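Local coordinates for regulatory protein RecX (Lactobacillus reuteri, PDB 3D5L) that probably modulates the activity of the recombinase RecA, as a member of the RecX family built largely of helices, at residues A[117-122]-A[150-155]; A[127-132]-A[192-197]. All coordinates share one frame; numbering follows the deposited sequence.

Contact 1 (A[117-122]-A[150-155])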
loop_
_atom_site.group_PDB
_atom_site.type_symbol
_atom_site.label_atom_id
_atom_site.label_comp_id
_atom_site.label_asym_id
_atom_site.label_seq_id
_atom_site.Cartn_x
_atom_site.Cartn_y
_atom_site.Cartn_z
ATOM N N TYR A 117 8.055 4.469 -6.551
ATOM C CA TYR A 117 8.676 5.196 -5.460
ATOM C C TYR A 117 10.081 5.615 -5.849
ATOM O O TYR A 117 10.468 6.767 -5.663
ATOM C CB TYR A 117 8.739 4.330 -4.206
ATOM C CG TYR A 117 9.402 5.025 -3.042
ATOM C CD1 TYR A 117 8.688 5.914 -2.238
ATOM C CD2 TYR A 117 10.746 4.803 -2.748
ATOM C CE1 TYR A 117 9.289 6.561 -1.171
ATOM C CE2 TYR A 117 11.365 5.450 -1.679
ATOM C CZ TYR A 117 10.626 6.327 -0.895
ATOM O OH TYR A 117 11.222 6.961 0.173
ATOM N N VAL A 118 10.848 4.677 -6.391
ATOM C CA VAL A 118 12.220 4.976 -6.786
ATOM C C VAL A 118 12.233 6.065 -7.851
ATOM O O VAL A 118 12.974 7.041 -7.731
ATOM C CB VAL A 118 12.950 3.710 -7.291
ATOM C CG1 VAL A 118 14.291 4.081 -7.899
ATOM C CG2 VAL A 118 13.174 2.753 -6.119
ATOM N N ARG A 119 11.402 5.908 -8.878
ATOM C CA ARG A 119 11.316 6.898 -9.938
ATOM C C ARG A 119 11.034 8.293 -9.365
ATOM O O ARG A 119 11.691 9.268 -9.726
ATOM C CB ARG A 119 10.217 6.504 -10.929
ATOM C CG ARG A 119 9.955 7.527 -12.024
ATOM C CD ARG A 119 11.254 8.052 -12.596
ATOM N NE ARG A 119 12.176 6.967 -12.909
ATOM C CZ ARG A 119 13.372 7.136 -13.462
ATOM N NH1 ARG A 119 13.799 8.357 -13.770
ATOM N NH2 ARG A 119 14.140 6.079 -13.703
ATOM N N THR A 120 10.057 8.390 -8.469
ATOM C CA THR A 120 9.723 9.674 -7.865
ATOM C C THR A 120 10.909 10.212 -7.059
ATOM O O THR A 120 11.142 11.414 -7.042
ATOM C CB THR A 120 8.513 9.570 -6.916
ATOM O OG1 THR A 120 7.366 9.101 -7.634
ATOM C CG2 THR A 120 8.193 10.933 -6.326
ATOM N N MET A 121 11.643 9.326 -6.382
ATOM C CA MET A 121 12.798 9.758 -5.596
ATOM C C MET A 121 13.858 10.318 -6.537
ATOM O O MET A 121 14.480 11.343 -6.274
ATOM C CB MET A 121 13.391 8.590 -4.799
ATOM C CG MET A 121 12.620 8.216 -3.522
ATOM S SD MET A 121 12.238 9.645 -2.447
ATOM C CE MET A 121 10.460 9.782 -2.718
ATOM N N ILE A 122 14.062 9.635 -7.652
ATOM C CA ILE A 122 15.036 10.088 -8.624
ATOM C C ILE A 122 14.668 11.464 -9.211
ATOM O O ILE A 122 15.545 12.253 -9.565
ATOM C CB ILE A 122 15.173 9.043 -9.731
ATOM C CG1 ILE A 122 15.950 7.851 -9.179
ATOM C CG2 ILE A 122 15.858 9.644 -10.954
ATOM C CD1 ILE A 122 16.113 6.709 -10.157
ATOM N N LEU A 150 15.558 -0.720 -7.472
ATOM C CA LEU A 150 16.855 -0.048 -7.381
ATOM C C LEU A 150 17.673 -0.168 -8.654
ATOM O O LEU A 150 18.766 0.388 -8.748
ATOM C CB LEU A 150 17.666 -0.610 -6.202
ATOM C CG LEU A 150 17.816 0.279 -4.957
ATOM C CD1 LEU A 150 16.656 1.232 -4.843
ATOM C CD2 LEU A 150 17.929 -0.599 -3.715
ATOM N N THR A 151 17.144 -0.891 -9.631
ATOM C CA THR A 151 17.849 -1.051 -10.883
ATOM C C THR A 151 17.850 0.263 -11.685
ATOM O O THR A 151 18.744 0.510 -12.490
ATOM C CB THR A 151 17.228 -2.207 -11.699
ATOM O OG1 THR A 151 18.249 -2.805 -12.493
ATOM C CG2 THR A 151 16.090 -1.719 -12.602
ATOM N N GLN A 152 16.859 1.116 -11.448
ATOM C CA GLN A 152 16.788 2.399 -12.145
ATOM C C GLN A 152 17.938 3.263 -11.633
ATOM O O GLN A 152 18.350 4.214 -12.289
ATOM C CB GLN A 152 15.481 3.141 -11.827
ATOM C CG GLN A 152 14.214 2.321 -11.879
ATOM C CD GLN A 152 13.014 3.107 -11.395
ATOM O OE1 GLN A 152 11.988 2.542 -11.024
ATOM N NE2 GLN A 152 13.136 4.424 -11.399
ATOM N N PHE A 153 18.434 2.933 -10.445
ATOM C CA PHE A 153 19.517 3.683 -9.824
ATOM C C PHE A 153 20.867 3.262 -10.374
ATOM O O PHE A 153 21.658 2.601 -9.704
ATOM C CB PHE A 153 19.490 3.486 -8.307
ATOM C CG PHE A 153 19.361 4.763 -7.533
ATOM C CD1 PHE A 153 18.330 4.937 -6.622
ATOM C CD2 PHE A 153 20.287 5.786 -7.692
ATOM C CE1 PHE A 153 18.225 6.111 -5.878
ATOM C CE2 PHE A 153 20.189 6.966 -6.949
ATOM C CZ PHE A 153 19.159 7.127 -6.043
ATOM N N THR A 154 21.117 3.661 -11.605
ATOM C CA THR A 154 22.354 3.351 -12.286
ATOM C C THR A 154 23.477 4.240 -11.729
ATOM O O THR A 154 23.216 5.228 -11.036
ATOM C CB THR A 154 22.164 3.612 -13.785
ATOM O OG1 THR A 154 23.269 3.068 -14.518
ATOM C CG2 THR A 154 22.061 5.115 -14.049
ATOM N N PRO A 155 24.750 3.888 -11.997
ATOM C CA PRO A 155 25.821 4.745 -11.471
ATOM C C PRO A 155 25.755 6.161 -12.052
ATOM O O PRO A 155 26.123 7.128 -11.389
ATOM C CB PRO A 155 27.090 3.998 -11.873
ATOM C CG PRO A 155 26.654 2.552 -11.763
ATOM C CD PRO A 155 25.301 2.601 -12.467
#
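The ring of F153 takes the side chain of I122 over one face, with I122 CG1 4.4 Å from F153 CE1, while V118 CG1 approaches the same ring obliquely, 4.3 Å from F153 CD1. The second flat group, the guanidinium of R119, has I122 CD1 above one face, off its centre, and lies nearly parallel to the amide of Q152, the two planes only 8° apart. R119 reaches this place because its chain bends at both chi2 (44°) and chi3 (48°), which brings NH2 to 3.7 Å from Q152 CB. Q152, its chain extended beyond CG, reaches from the loop to the helix between R119 and V118; V118 CG1 sits 3.8 Å from Q152 CD, and I122 CD1 touches Q152 CB at 4.0 Å. V118 divides its work between two branches: CG1 faces Q152 and F153, whereas CG2 meets L150 CD1 at 4.0 Å, the two side chains crossing at about a right angle. An inverse gamma turn centred on F153 shapes the loop, and F153 N bonds back to L150 O (3.1 Å). I132 of helix 129-138 and L161 of helix 155-172 also touch F153, burying its ring among several helices. The contact lays the connection between helices 143-149 and 155-172 against helix 110-124, with apolar side chains (V118, I122, L150, F153) meeting beside R119 and Q152, and segment 117-122 belongs to the second three-helix domain of RecX, of the helix-turn-helix clan.

Contact 2 (A[127-132]-A[192-197]); sequences KGPGII and KGFSSS
F194 lays its ring flat on G128: the CA of G128 stands over the ring centre, 3.7 Å from the centroid and 13° off the normal, a CH-pi contact. Although CB of F194 starts away from segment 127-132, its CG lies beside the backbone N and anti to the carbonyl carbon (chi1 -65°), which brings the ring back over the glycine. P129 CD adds an oblique touch at 4.2 Å from F194 CD1, and A162 and L165 of helix 155-172 also pack on the ring. Replacing F194 by an alanine would probably leave G128 CA without its aromatic cover and open a gap between this turn and helix 155-172. I131 points toward the partner segment, its CB 3.5 Å from K192 O and its CD1 3.8 Å from K192 C. The two lysines run their chains to amino groups of like charge, K127 NZ and K192 NZ being 4.9 Å apart. G130 N donates to G193 O over 3.0 Å, nearly straight and in the carbonyl plane on a lone pair. G128, G130 and G193 let the two backbones come together, G130 CA to G193 CA being 3.6 Å. The site is a Schellman motif, with G193 at positive phi ending helix 178-191, docked against the N-terminal turn of helix 129-138 and joining segments of the second and third three-helix domains of RecX.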
loop_
_atom_site.group_PDB
_atom_site.type_symbol
_atom_site.label_atom_id
_atom_site.label_comp_id
_atom_site.label_asym_id
_atom_site.label_seq_id
_atom_site.Cartn_x
_atom_site.Cartn_y
_atom_site.Cartn_z
ATOM N N LYS A 127 18.522 11.093 -2.374
ATOM C CA LYS A 127 18.816 9.959 -1.510
ATOM C C LYS A 127 19.506 8.885 -2.343
ATOM O O LYS A 127 19.306 8.803 -3.554
ATOM C CB LYS A 127 17.526 9.396 -0.899
ATOM C CG LYS A 127 16.684 10.412 -0.132
ATOM C CD LYS A 127 15.456 9.745 0.486
ATOM C CE LYS A 127 14.348 10.755 0.811
ATOM N NZ LYS A 127 14.779 11.835 1.738
ATOM N N GLY A 128 20.320 8.072 -1.683
ATOM C CA GLY A 128 21.036 7.012 -2.363
ATOM C C GLY A 128 20.358 5.662 -2.202
ATOM O O GLY A 128 19.383 5.537 -1.465
ATOM N N PRO A 129 20.851 4.629 -2.892
ATOM C CA PRO A 129 20.278 3.280 -2.821
ATOM C C PRO A 129 20.124 2.723 -1.415
ATOM O O PRO A 129 19.101 2.141 -1.091
ATOM C CB PRO A 129 21.245 2.453 -3.656
ATOM C CG PRO A 129 21.646 3.425 -4.718
ATOM C CD PRO A 129 21.915 4.690 -3.909
ATOM N N GLY A 130 21.154 2.885 -0.591
ATOM C CA GLY A 130 21.104 2.369 0.764
ATOM C C GLY A 130 19.904 2.861 1.544
ATOM O O GLY A 130 19.263 2.090 2.249
ATOM N N ILE A 131 19.596 4.148 1.414
ATOM C CA ILE A 131 18.459 4.734 2.114
ATOM C C ILE A 131 17.129 4.357 1.457
ATOM O O ILE A 131 16.121 4.160 2.154
ATOM C CB ILE A 131 18.614 6.282 2.205
ATOM C CG1 ILE A 131 19.117 6.667 3.602
ATOM C CG2 ILE A 131 17.294 6.984 1.924
ATOM C CD1 ILE A 131 20.358 5.908 4.050
ATOM N N ILE A 132 17.128 4.259 0.126
ATOM C CA ILE A 132 15.918 3.887 -0.602
ATOM C C ILE A 132 15.554 2.477 -0.157
ATOM O O ILE A 132 14.406 2.201 0.180
ATOM C CB ILE A 132 16.143 3.857 -2.134
ATOM C CG1 ILE A 132 16.688 5.194 -2.629
ATOM C CG2 ILE A 132 14.826 3.565 -2.834
ATOM C CD1 ILE A 132 15.638 6.260 -2.783
ATOM N N LYS A 192 23.646 8.748 3.173
ATOM C CA LYS A 192 22.545 9.013 2.251
ATOM C C LYS A 192 22.303 7.769 1.391
ATOM O O LYS A 192 21.395 7.747 0.563
ATOM C CB LYS A 192 22.859 10.207 1.353
ATOM C CG LYS A 192 21.835 11.335 1.439
ATOM C CD LYS A 192 21.934 12.075 2.769
ATOM C CE LYS A 192 20.810 13.093 2.949
ATOM N NZ LYS A 192 19.456 12.477 3.088
ATOM N N GLY A 193 23.131 6.744 1.587
ATOM C CA GLY A 193 22.966 5.507 0.847
ATOM C C GLY A 193 23.904 5.279 -0.321
ATOM O O GLY A 193 23.740 4.306 -1.071
ATOM N N PHE A 194 24.886 6.160 -0.485
ATOM C CA PHE A 194 25.841 6.033 -1.581
ATOM C C PHE A 194 27.089 5.281 -1.123
ATOM O O PHE A 194 27.662 5.592 -0.081
ATOM C CB PHE A 194 26.227 7.420 -2.106
ATOM C CG PHE A 194 25.085 8.179 -2.748
ATOM C CD1 PHE A 194 24.680 7.893 -4.049
ATOM C CD2 PHE A 194 24.440 9.201 -2.061
ATOM C CE1 PHE A 194 23.658 8.617 -4.655
ATOM C CE2 PHE A 194 23.417 9.930 -2.658
ATOM C CZ PHE A 194 23.022 9.641 -3.960
ATOM N N SER A 195 27.507 4.292 -1.906
ATOM C CA SER A 195 28.680 3.485 -1.582
ATOM C C SER A 195 29.983 4.285 -1.643
ATOM O O SER A 195 30.043 5.362 -2.243
ATOM C CB SER A 195 28.768 2.285 -2.530
ATOM O OG SER A 195 28.923 2.711 -3.873
ATOM N N SER A 196 31.024 3.739 -1.023
ATOM C CA SER A 196 32.335 4.384 -0.968
ATOM C C SER A 196 32.899 4.717 -2.339
ATOM O O SER A 196 33.467 5.788 -2.542
ATOM C CB SER A 196 33.333 3.486 -0.231
ATOM O OG SER A 196 32.851 3.137 1.060
ATOM N N SER A 197 32.743 3.792 -3.273
ATOM C CA SER A 197 33.259 3.969 -4.625
ATOM C C SER A 197 32.608 5.087 -5.430
ATOM O O SER A 197 33.043 5.375 -6.548
ATOM C CB SER A 197 33.145 2.652 -5.393
ATOM O OG SER A 197 31.847 2.104 -5.252
#

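From the N terminus, segment 117-122 on helix 110-124 comes first, then 127-132 at the start of helix 129-138, then 150-155 and finally 192-197. Contact 1 closes a loop of 27 intervening residues, mostly helical; contact 2 closes one of 59. Their segments alternate along the chain, so the two loops cross. The centres lie about 11 Å apart, and the contacts touch partly through I132, which meets M121 and L150, its CG2 3.6 Å from L150 CD1, and where F153 packs against K127 O. Contact 1 ties helix 110-124 to the connection entering helix 155-172, while contact 2 fastens helix 129-138 to the end of helix 178-191.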